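Local atomic coordinates of kelch domain-containing protein (Colletotrichum graminicola M1.001, PDB entry 5C86), a protein that probably oxidises alcohols as a copper-dependent fungal oxidase of the galactose oxidase and glyoxal oxidase family (AA5), modelled here without its metal. Residues 177-185 and 423-431; 228-239 and 251-259. All coordinates share one frame; numbering follows the deposited sequence. Where two conformers were deposited one is given.

Contact 1: 177-185 and 423-431; sequences SHAWLWSWK and HTVNTDQRR
R430 reaches across to S183: NH2 donates to S183 O at 2.8 Å, nearly straight (169° at the hydrogen) and within the guanidinium plane. Its side chain starts folded between backbone N and carbonyl carbon (chi1 61°) and bends again at chi3, which brings the group up beside the backbone of 183. A water completes the join. It accepts from S183 N and from R430 NH2 and donates to T427 O, so three groups grip it.

This is the close-packed half. The six-membered ring of W182 lies along the backbone of 426-429, with CZ3 3.2 Å from Q429 O, which sits at the ring edge and in its plane; that buried carbonyl has no polar partner in the model. The indole NE1 is tied to S226 at its other end. Next along, methyl CG2 of T427 packs 3.5 Å from L181 O, while its hydroxyl turns to S123.

Toward 423-425 the contact relies on van der Waals touches and is nearer solvent: T424, V425 and N426 are partly exposed. V425 CG2 meets H178 CB at 3.7 Å, the two side chains crossing almost perpendicularly. H178 CE1 approaches H423 CB at 3.5 Å, and H423 O lies over the face of the H178 ring. The two imidazoles approach by their margins, neither covering the other, planes 23° apart. H178 NE2 bonds to Y245, whereas H423 belongs with Y120 and H335 to the copper site, which holds no metal in this model.

The segment 423-431 joins strands 412-422 and 431-438 of the E-set domain and, as in galactose oxidase, threads the propeller core to carry a histidine to the metal. It runs past strand 181-183, with strands 122-125 and 225-230 also packing against it.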
loop_
_atom_site.group_PDB
_atom_site.type_symbol
_atom_site.label_atom_id
_atom_site.label_comp_id
_atom_site.label_asym_id
_atom_site.label_seq_id
_atom_site.Cartn_x
_atom_site.Cartn_y
_atom_site.Cartn_z
ATOM N N SER A 177 6.704 9.868 -11.902
ATOM C CA SER A 177 6.254 9.796 -10.498
ATOM C C SER A 177 5.294 8.598 -10.286
ATOM O O SER A 177 4.759 8.014 -11.281
ATOM C CB SER A 177 5.581 11.098 -10.149
ATOM O OG SER A 177 6.616 12.110 -10.256
ATOM N N HIS A 178 5.040 8.277 -9.024
ATOM C CA HIS A 178 4.137 7.203 -8.610
ATOM C C HIS A 178 4.456 5.882 -9.324
ATOM O O HIS A 178 3.535 5.149 -9.704
ATOM C CB HIS A 178 2.671 7.566 -8.802
ATOM C CG HIS A 178 2.289 8.894 -8.256
ATOM N ND1 HIS A 178 2.651 9.368 -7.027
ATOM C CD2 HIS A 178 1.563 9.858 -8.840
ATOM C CE1 HIS A 178 2.079 10.537 -6.833
ATOM N NE2 HIS A 178 1.465 10.893 -7.941
ATOM N N ALA A 179 5.722 5.558 -9.476
ATOM C CA ALA A 179 6.064 4.262 -10.056
ATOM C C ALA A 179 5.451 3.085 -9.271
ATOM O O ALA A 179 5.330 3.136 -8.001
ATOM C CB ALA A 179 7.558 4.090 -10.130
ATOM N N TRP A 180 5.061 2.049 -10.010
ATOM C CA TRP A 180 4.478 0.833 -9.417
ATOM C C TRP A 180 5.672 -0.089 -8.999
ATOM O O TRP A 180 5.962 -1.042 -9.667
ATOM C CB TRP A 180 3.567 0.149 -10.392
ATOM C CG TRP A 180 2.445 0.914 -10.957
ATOM C CD1 TRP A 180 2.095 2.214 -10.722
ATOM C CD2 TRP A 180 1.587 0.461 -11.968
ATOM N NE1 TRP A 180 1.005 2.571 -11.456
ATOM C CE2 TRP A 180 0.674 1.509 -12.279
ATOM C CE3 TRP A 180 1.448 -0.757 -12.641
ATOM C CZ2 TRP A 180 -0.364 1.341 -13.213
ATOM C CZ3 TRP A 180 0.431 -0.903 -13.554
ATOM C CH2 TRP A 180 -0.443 0.111 -13.859
ATOM N N LEU A 181 6.318 0.213 -7.911
ATOM C CA LEU A 181 7.516 -0.520 -7.466
ATOM C C LEU A 181 7.166 -1.753 -6.625
ATOM O O LEU A 181 6.347 -1.703 -5.674
ATOM C CB LEU A 181 8.370 0.344 -6.641
ATOM C CG LEU A 181 8.892 1.675 -7.237
ATOM C CD1 LEU A 181 9.818 2.373 -6.273
ATOM C CD2 LEU A 181 9.578 1.414 -8.557
ATOM N N TRP A 182 7.726 -2.876 -7.046
ATOM C CA TRP A 182 7.546 -4.151 -6.333
ATOM C C TRP A 182 8.904 -4.766 -6.046
ATOM O O TRP A 182 9.521 -5.235 -6.992
ATOM C CB TRP A 182 6.603 -5.091 -7.109
ATOM C CG TRP A 182 5.243 -4.571 -7.091
ATOM C CD1 TRP A 182 4.583 -3.903 -8.071
ATOM C CD2 TRP A 182 4.410 -4.512 -5.931
ATOM N NE1 TRP A 182 3.368 -3.453 -7.604
ATOM C CE2 TRP A 182 3.225 -3.820 -6.300
ATOM C CE3 TRP A 182 4.568 -4.939 -4.635
ATOM C CZ2 TRP A 182 2.245 -3.526 -5.381
ATOM C CZ3 TRP A 182 3.610 -4.678 -3.731
ATOM C CH2 TRP A 182 2.449 -3.950 -4.107
ATOM N N SER A 183 9.269 -4.820 -4.783
ATOM C CA SER A 183 10.512 -5.479 -4.413
ATOM C C SER A 183 10.465 -6.961 -4.622
ATOM O O SER A 183 9.411 -7.634 -4.442
ATOM C CB SER A 183 10.826 -5.216 -2.984
ATOM O OG SER A 183 11.037 -3.839 -2.773
ATOM N N TRP A 184 11.603 -7.507 -5.072
ATOM C CA TRP A 184 11.675 -8.915 -5.420
ATOM C C TRP A 184 13.049 -9.532 -5.005
ATOM O O TRP A 184 13.727 -8.982 -4.177
ATOM C CB TRP A 184 11.283 -9.102 -6.894
ATOM C CG TRP A 184 10.933 -10.472 -7.378
ATOM C CD1 TRP A 184 11.492 -11.193 -8.488
ATOM C CD2 TRP A 184 9.935 -11.358 -6.828
ATOM N NE1 TRP A 184 10.864 -12.396 -8.633
ATOM C CE2 TRP A 184 9.926 -12.535 -7.646
ATOM C CE3 TRP A 184 9.009 -11.243 -5.783
ATOM C CZ2 TRP A 184 9.029 -13.540 -7.433
ATOM C CZ3 TRP A 184 8.083 -12.302 -5.578
ATOM C CH2 TRP A 184 8.144 -13.426 -6.381
ATOM N N LYS A 185 13.397 -10.651 -5.606
ATOM C CA LYS A 185 14.518 -11.446 -5.145
ATOM C C LYS A 185 15.819 -10.668 -5.203
ATOM O O LYS A 185 16.017 -9.883 -6.166
ATOM C CB LYS A 185 14.570 -12.707 -5.963
ATOM C CG LYS A 185 13.348 -13.610 -5.777
ATOM C CD LYS A 185 13.393 -14.872 -6.657
ATOM C CE LYS A 185 12.095 -15.688 -6.511
ATOM N NZ LYS A 185 12.330 -17.071 -7.083
ATOM N N HIS A 423 -1.610 8.870 -2.502
ATOM C CA HIS A 423 -1.515 9.132 -3.926
ATOM C C HIS A 423 -1.524 7.895 -4.820
ATOM O O HIS A 423 -0.946 7.931 -5.893
ATOM C CB HIS A 423 -0.225 9.965 -4.253
ATOM C CG HIS A 423 -0.274 11.370 -3.804
ATOM N ND1 HIS A 423 -0.190 11.748 -2.481
ATOM C CD2 HIS A 423 -0.543 12.509 -4.508
ATOM C CE1 HIS A 423 -0.402 13.064 -2.395
ATOM N NE2 HIS A 423 -0.577 13.534 -3.604
ATOM N N THR A 424 -2.275 6.894 -4.387
ATOM C CA THR A 424 -2.457 5.604 -5.076
ATOM C C THR A 424 -1.290 4.670 -4.885
ATOM O O THR A 424 -1.386 3.529 -5.379
ATOM C CB THR A 424 -2.790 5.670 -6.640
ATOM O OG1 THR A 424 -1.589 5.906 -7.394
ATOM C CG2 THR A 424 -3.835 6.705 -6.923
ATOM N N VAL A 425 -0.220 5.073 -4.170
ATOM C CA VAL A 425 1.011 4.303 -4.109
ATOM C C VAL A 425 1.027 3.547 -2.778
ATOM O O VAL A 425 0.909 4.153 -1.707
ATOM C CB VAL A 425 2.275 5.144 -4.259
ATOM C CG1 VAL A 425 3.509 4.282 -4.067
ATOM C CG2 VAL A 425 2.230 5.908 -5.575
ATOM N N ASN A 426 1.219 2.228 -2.805
ATOM C CA ASN A 426 1.357 1.405 -1.631
ATOM C C ASN A 426 2.270 0.250 -2.008
ATOM O O ASN A 426 1.789 -0.829 -2.447
ATOM C CB ASN A 426 0.036 0.924 -1.061
ATOM C CG ASN A 426 0.200 0.129 0.195
ATOM O OD1 ASN A 426 1.343 -0.246 0.564
ATOM N ND2 ASN A 426 -0.906 -0.116 0.899
ATOM N N THR A 427 3.589 0.438 -1.851
ATOM C CA THR A 427 4.491 -0.620 -2.156
ATOM C C THR A 427 4.669 -1.634 -1.067
ATOM O O THR A 427 5.354 -2.693 -1.289
ATOM C CB THR A 427 5.898 -0.080 -2.478
ATOM O OG1 THR A 427 6.457 0.440 -1.278
ATOM C CG2 THR A 427 5.784 1.002 -3.572
ATOM N N ASP A 428 4.181 -1.286 0.131
ATOM C CA ASP A 428 4.377 -2.096 1.307
ATOM C C ASP A 428 3.440 -3.299 1.393
ATOM O O ASP A 428 3.734 -4.248 2.120
ATOM C CB ASP A 428 4.195 -1.266 2.560
ATOM C CG ASP A 428 5.380 -0.376 2.889
ATOM O OD1 ASP A 428 6.546 -0.828 3.105
ATOM O OD2 ASP A 428 5.129 0.861 2.874
ATOM N N GLN A 429 2.256 -3.213 0.761
ATOM C CA GLN A 429 1.314 -4.290 0.901
ATOM C C GLN A 429 1.664 -5.465 -0.054
ATOM O O GLN A 429 1.796 -5.271 -1.205
ATOM C CB GLN A 429 -0.150 -3.866 0.698
ATOM C CG GLN A 429 -0.499 -3.474 -0.645
ATOM C CD GLN A 429 -2.060 -3.259 -0.859
ATOM O OE1 GLN A 429 -2.975 -3.835 -0.209
ATOM N NE2 GLN A 429 -2.314 -2.445 -1.788
ATOM N N ARG A 430 1.675 -6.636 0.511
ATOM C CA ARG A 430 1.698 -7.872 -0.237
ATOM C C ARG A 430 1.130 -8.955 0.595
ATOM O O ARG A 430 1.175 -8.927 1.828
ATOM C CB ARG A 430 3.147 -8.206 -0.653
ATOM C CG ARG A 430 4.126 -8.399 0.476
ATOM C CD ARG A 430 5.494 -8.876 0.009
ATOM N NE ARG A 430 6.086 -7.869 -0.880
ATOM C CZ ARG A 430 6.983 -8.104 -1.862
ATOM N NH1 ARG A 430 7.546 -9.340 -2.026
ATOM N NH2 ARG A 430 7.363 -7.086 -2.606
ATOM N N ARG A 431 0.620 -9.967 -0.061
ATOM C CA ARG A 431 0.061 -11.136 0.600
ATOM C C ARG A 431 0.853 -12.414 0.245
ATOM O O ARG A 431 1.181 -12.635 -0.919
ATOM C CB ARG A 431 -1.348 -11.388 0.141
ATOM C CG ARG A 431 -1.947 -12.722 0.552
ATOM C CD ARG A 431 -3.433 -12.798 0.183
ATOM N NE ARG A 431 -4.006 -14.164 0.340
ATOM C CZ ARG A 431 -3.841 -15.145 -0.517
ATOM N NH1 ARG A 431 -3.184 -14.965 -1.655
ATOM N NH2 ARG A 431 -4.408 -16.296 -0.279
HETATM O O HOH W 1 7.359 -4.045 -2.709
#

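Contact 2: 228-239 and 251-259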
loop_
_atom_site.group_PDB
_atom_site.type_symbol
_atom_site.label_atom_id
_atom_site.label_comp_id
_atom_site.label_asym_id
_atom_site.label_seq_id
_atom_site.Cartn_x
_atom_site.Cartn_y
_atom_site.Cartn_z
ATOM N N MET A 228 0.580 -6.842 -5.100
ATOM C CA MET A 228 1.104 -8.159 -5.092
ATOM C C MET A 228 0.229 -9.004 -4.184
ATOM O O MET A 228 0.400 -9.031 -2.985
ATOM C CB MET A 228 2.538 -8.150 -4.610
ATOM C CG MET A 228 3.207 -9.509 -4.763
ATOM S SD MET A 228 4.937 -9.525 -4.305
ATOM C CE MET A 228 5.608 -8.772 -5.771
ATOM N N TYR A 229 -0.681 -9.749 -4.784
ATOM C CA TYR A 229 -1.668 -10.505 -4.057
ATOM C C TYR A 229 -1.218 -11.938 -3.745
ATOM O O TYR A 229 -1.850 -12.615 -2.935
ATOM C CB TYR A 229 -3.017 -10.504 -4.787
ATOM C CG TYR A 229 -3.025 -11.268 -6.076
ATOM C CD1 TYR A 229 -3.219 -12.594 -6.086
ATOM C CD2 TYR A 229 -2.780 -10.623 -7.259
ATOM C CE1 TYR A 229 -3.205 -13.287 -7.307
ATOM C CE2 TYR A 229 -2.734 -11.263 -8.480
ATOM C CZ TYR A 229 -2.932 -12.606 -8.452
ATOM O OH TYR A 229 -2.967 -13.252 -9.662
ATOM N N ASP A 230 -0.178 -12.468 -4.418
ATOM C CA ASP A 230 0.365 -13.761 -4.030
ATOM C C ASP A 230 1.841 -13.677 -4.281
ATOM O O ASP A 230 2.298 -13.928 -5.427
ATOM C CB ASP A 230 -0.288 -14.914 -4.775
ATOM C CG ASP A 230 0.301 -16.272 -4.368
ATOM O OD1 ASP A 230 1.394 -16.307 -3.721
ATOM O OD2 ASP A 230 -0.375 -17.290 -4.641
ATOM N N ALA A 231 2.602 -13.281 -3.270
ATOM C CA ALA A 231 4.028 -13.068 -3.462
ATOM C C ALA A 231 4.798 -14.372 -3.685
ATOM O O ALA A 231 5.825 -14.352 -4.373
ATOM C CB ALA A 231 4.573 -12.335 -2.309
ATOM N N VAL A 232 4.284 -15.460 -3.175
ATOM C CA VAL A 232 4.954 -16.749 -3.342
ATOM C C VAL A 232 4.947 -17.144 -4.844
ATOM O O VAL A 232 5.959 -17.611 -5.384
ATOM C CB VAL A 232 4.273 -17.795 -2.450
ATOM C CG1 VAL A 232 4.828 -19.189 -2.740
ATOM C CG2 VAL A 232 4.447 -17.474 -0.967
ATOM N N ALA A 233 3.864 -16.839 -5.522
ATOM C CA ALA A 233 3.701 -17.154 -6.953
ATOM C C ALA A 233 4.147 -16.008 -7.821
ATOM O O ALA A 233 4.052 -16.112 -9.064
ATOM C CB ALA A 233 2.234 -17.498 -7.226
ATOM N N GLY A 234 4.563 -14.881 -7.206
ATOM C CA GLY A 234 5.029 -13.789 -8.012
ATOM C C GLY A 234 3.915 -13.045 -8.746
ATOM O O GLY A 234 4.153 -12.525 -9.796
ATOM N N LYS A 235 2.727 -12.956 -8.197
ATOM C CA LYS A 235 1.578 -12.458 -8.894
ATOM C C LYS A 235 1.187 -11.034 -8.470
ATOM O O LYS A 235 1.026 -10.750 -7.252
ATOM C CB LYS A 235 0.368 -13.310 -8.654
ATOM C CG LYS A 235 0.514 -14.770 -9.036
ATOM C CD LYS A 235 0.342 -14.957 -10.489
ATOM C CE LYS A 235 0.296 -16.436 -10.859
ATOM N NZ LYS A 235 0.234 -16.518 -12.323
ATOM N N ILE A 236 1.101 -10.156 -9.457
ATOM C CA ILE A 236 0.707 -8.744 -9.264
ATOM C C ILE A 236 -0.523 -8.415 -10.102
ATOM O O ILE A 236 -0.520 -8.680 -11.311
ATOM C CB ILE A 236 1.848 -7.819 -9.568
ATOM C CG1 ILE A 236 3.095 -8.208 -8.774
ATOM C CG2 ILE A 236 1.450 -6.358 -9.362
ATOM C CD1 ILE A 236 4.296 -7.472 -9.217
ATOM N N PHE A 237 -1.545 -7.818 -9.506
ATOM C CA PHE A 237 -2.717 -7.376 -10.233
ATOM C C PHE A 237 -2.531 -5.911 -10.526
ATOM O O PHE A 237 -2.023 -5.144 -9.660
ATOM C CB PHE A 237 -3.926 -7.509 -9.313
ATOM C CG PHE A 237 -5.159 -6.775 -9.746
ATOM C CD1 PHE A 237 -5.961 -7.262 -10.779
ATOM C CD2 PHE A 237 -5.576 -5.676 -9.057
ATOM C CE1 PHE A 237 -7.101 -6.648 -11.153
ATOM C CE2 PHE A 237 -6.764 -5.032 -9.433
ATOM C CZ PHE A 237 -7.564 -5.548 -10.435
ATOM N N THR A 238 -2.920 -5.485 -11.722
ATOM C CA THR A 238 -2.856 -4.054 -12.122
ATOM C C THR A 238 -4.127 -3.604 -12.664
ATOM O O THR A 238 -4.853 -4.406 -13.283
ATOM C CB THR A 238 -1.765 -3.767 -13.157
ATOM O OG1 THR A 238 -2.145 -4.309 -14.462
ATOM C CG2 THR A 238 -0.394 -4.308 -12.693
ATOM N N TYR A 239 -4.528 -2.321 -12.465
ATOM C CA TYR A 239 -5.844 -1.857 -12.893
ATOM C C TYR A 239 -5.802 -0.380 -13.234
ATOM O O TYR A 239 -5.361 0.420 -12.429
ATOM C CB TYR A 239 -6.925 -2.044 -11.797
ATOM C CG TYR A 239 -8.331 -1.794 -12.293
ATOM C CD1 TYR A 239 -8.961 -2.791 -13.003
ATOM C CD2 TYR A 239 -8.973 -0.606 -12.131
ATOM C CE1 TYR A 239 -10.214 -2.633 -13.523
ATOM C CE2 TYR A 239 -10.238 -0.410 -12.647
ATOM C CZ TYR A 239 -10.855 -1.469 -13.304
ATOM O OH TYR A 239 -12.151 -1.337 -13.822
ATOM N N THR A 251 -8.842 4.194 -17.694
ATOM C CA THR A 251 -9.318 2.905 -18.227
ATOM C C THR A 251 -9.831 1.962 -17.162
ATOM O O THR A 251 -9.686 2.210 -15.956
ATOM C CB THR A 251 -8.216 2.145 -18.967
ATOM O OG1 THR A 251 -7.349 1.467 -18.034
ATOM C CG2 THR A 251 -7.459 3.007 -19.882
ATOM N N SER A 252 -10.422 0.863 -17.635
ATOM C CA SER A 252 -10.857 -0.204 -16.821
ATOM C C SER A 252 -9.999 -1.438 -17.149
ATOM O O SER A 252 -10.433 -2.570 -16.888
ATOM C CB SER A 252 -12.367 -0.495 -16.984
ATOM O OG SER A 252 -12.676 -0.672 -18.384
ATOM N N ASN A 253 -8.816 -1.233 -17.703
ATOM C CA ASN A 253 -7.963 -2.352 -18.079
ATOM C C ASN A 253 -7.432 -3.049 -16.838
ATOM O O ASN A 253 -7.058 -2.441 -15.841
ATOM C CB ASN A 253 -6.787 -1.917 -18.937
ATOM C CG ASN A 253 -7.187 -1.399 -20.306
ATOM O OD1 ASN A 253 -8.303 -1.570 -20.775
ATOM N ND2 ASN A 253 -6.261 -0.817 -20.948
ATOM N N ALA A 254 -7.358 -4.373 -16.896
ATOM C CA ALA A 254 -7.051 -5.265 -15.742
ATOM C C ALA A 254 -6.021 -6.306 -16.277
ATOM O O ALA A 254 -6.271 -6.955 -17.297
ATOM C CB ALA A 254 -8.245 -5.882 -15.213
ATOM N N HIS A 255 -4.938 -6.492 -15.557
ATOM C CA HIS A 255 -3.859 -7.436 -15.933
ATOM C C HIS A 255 -3.358 -8.160 -14.704
ATOM O O HIS A 255 -3.441 -7.647 -13.565
ATOM C CB HIS A 255 -2.661 -6.793 -16.594
ATOM C CG HIS A 255 -2.966 -6.160 -17.895
ATOM N ND1 HIS A 255 -3.543 -4.901 -18.022
ATOM C CD2 HIS A 255 -2.832 -6.644 -19.161
ATOM C CE1 HIS A 255 -3.713 -4.632 -19.318
ATOM N NE2 HIS A 255 -3.290 -5.674 -20.027
ATOM N N ILE A 256 -2.907 -9.409 -14.892
ATOM C CA ILE A 256 -2.103 -10.104 -13.907
ATOM C C ILE A 256 -0.712 -10.313 -14.463
ATOM O O ILE A 256 -0.580 -10.867 -15.550
ATOM C CB ILE A 256 -2.735 -11.465 -13.497
ATOM C CG1 ILE A 256 -4.012 -11.302 -12.673
ATOM C CG2 ILE A 256 -1.674 -12.350 -12.794
ATOM C CD1 ILE A 256 -4.830 -12.592 -12.545
ATOM N N LEU A 257 0.290 -9.885 -13.717
ATOM C CA LEU A 257 1.711 -10.013 -14.014
ATOM C C LEU A 257 2.240 -11.165 -13.227
ATOM O O LEU A 257 1.855 -11.354 -12.018
ATOM C CB LEU A 257 2.497 -8.763 -13.616
ATOM C CG LEU A 257 1.947 -7.402 -13.974
ATOM C CD1 LEU A 257 2.947 -6.298 -13.690
ATOM C CD2 LEU A 257 1.279 -7.203 -15.261
ATOM N N THR A 258 3.128 -12.010 -13.840
ATOM C CA THR A 258 3.727 -13.107 -13.107
ATOM C C THR A 258 5.217 -12.962 -13.219
ATOM O O THR A 258 5.738 -12.944 -14.331
ATOM C CB THR A 258 3.264 -14.491 -13.679
ATOM O OG1 THR A 258 1.837 -14.622 -13.664
ATOM C CG2 THR A 258 3.846 -15.619 -12.859
ATOM N N LEU A 259 5.908 -12.829 -12.102
ATOM C CA LEU A 259 7.319 -12.566 -12.001
ATOM C C LEU A 259 7.998 -13.888 -11.949
ATOM O O LEU A 259 7.578 -14.758 -11.201
ATOM C CB LEU A 259 7.671 -11.758 -10.734
ATOM C CG LEU A 259 7.436 -10.221 -10.877
ATOM C CD1 LEU A 259 6.018 -9.881 -11.260
ATOM C CD2 LEU A 259 7.774 -9.576 -9.570
HETATM O O HOH W 2 -4.131 -3.006 -15.981
#
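I236 and L257 form one of two hydrogen-bonded pairs between antiparallel strands: L257 N gives to I236 O at 2.8 Å, almost straight at 175°, and I236 N returns a bond to L257 O. T238 and H255 repeat the pattern, and a water joins T238 OG1 to H255 ND1, with a weak third bond to N253 O. L259 N to G234 O closes the end by the turn.

Side chains divide between two faces. T238 and H255 share the face of I236 and L257; T238 CG2 comes to 4.0 Å from L257 CD1, crossing it at about a right angle. Past the strand end L259 CD1 touches I236 CD1 at 3.6 Å. On the other face K235 bends at chi2 (-80°) and runs alongside T258, so that NZ donates to OG1 at 2.8 Å. The Y239 ring has A254 CB at its edge, and its OH lies 3.3 Å from S252 CB.

Farther out, a classic beta bulge, with Y229 and D230 set against K235, turns the chain into the strand; D230 OD1 takes A233 N in an Asx motif. Y239 OH is held by Y276 O.

Strands 235-239 and 254-258 are the middle pair of a four-stranded propeller blade, flanked by 225-230 and 267-270. F237 stacks on F315 and touches strand 291-294 of the next blade, while T238 touches W180 of the loop before strand 181-183.

How the contacts relate
Both contacts are buried, but the centre of contact 1 lies about 7 Å from the centre of the chain, that of contact 2 about 14 Å. Contact 2 joins neighbouring strands of one blade through regular backbone bonding; contact 1 joins a propeller strand to an irregular E-set loop, relying on one arginine, a bridging water and aromatic side chains set against backbone carbonyls, and it alone holds a copper ligand. They meet at the bulged corner of 228-231. There R431 O and A231 N are 2.8 Å apart, and R431 NH1 also probably bonds to Y229 O. W184 packs on A231 O, and R430 NH1 lies against M228 SD, so the blade edge backs the arginine of contact 1.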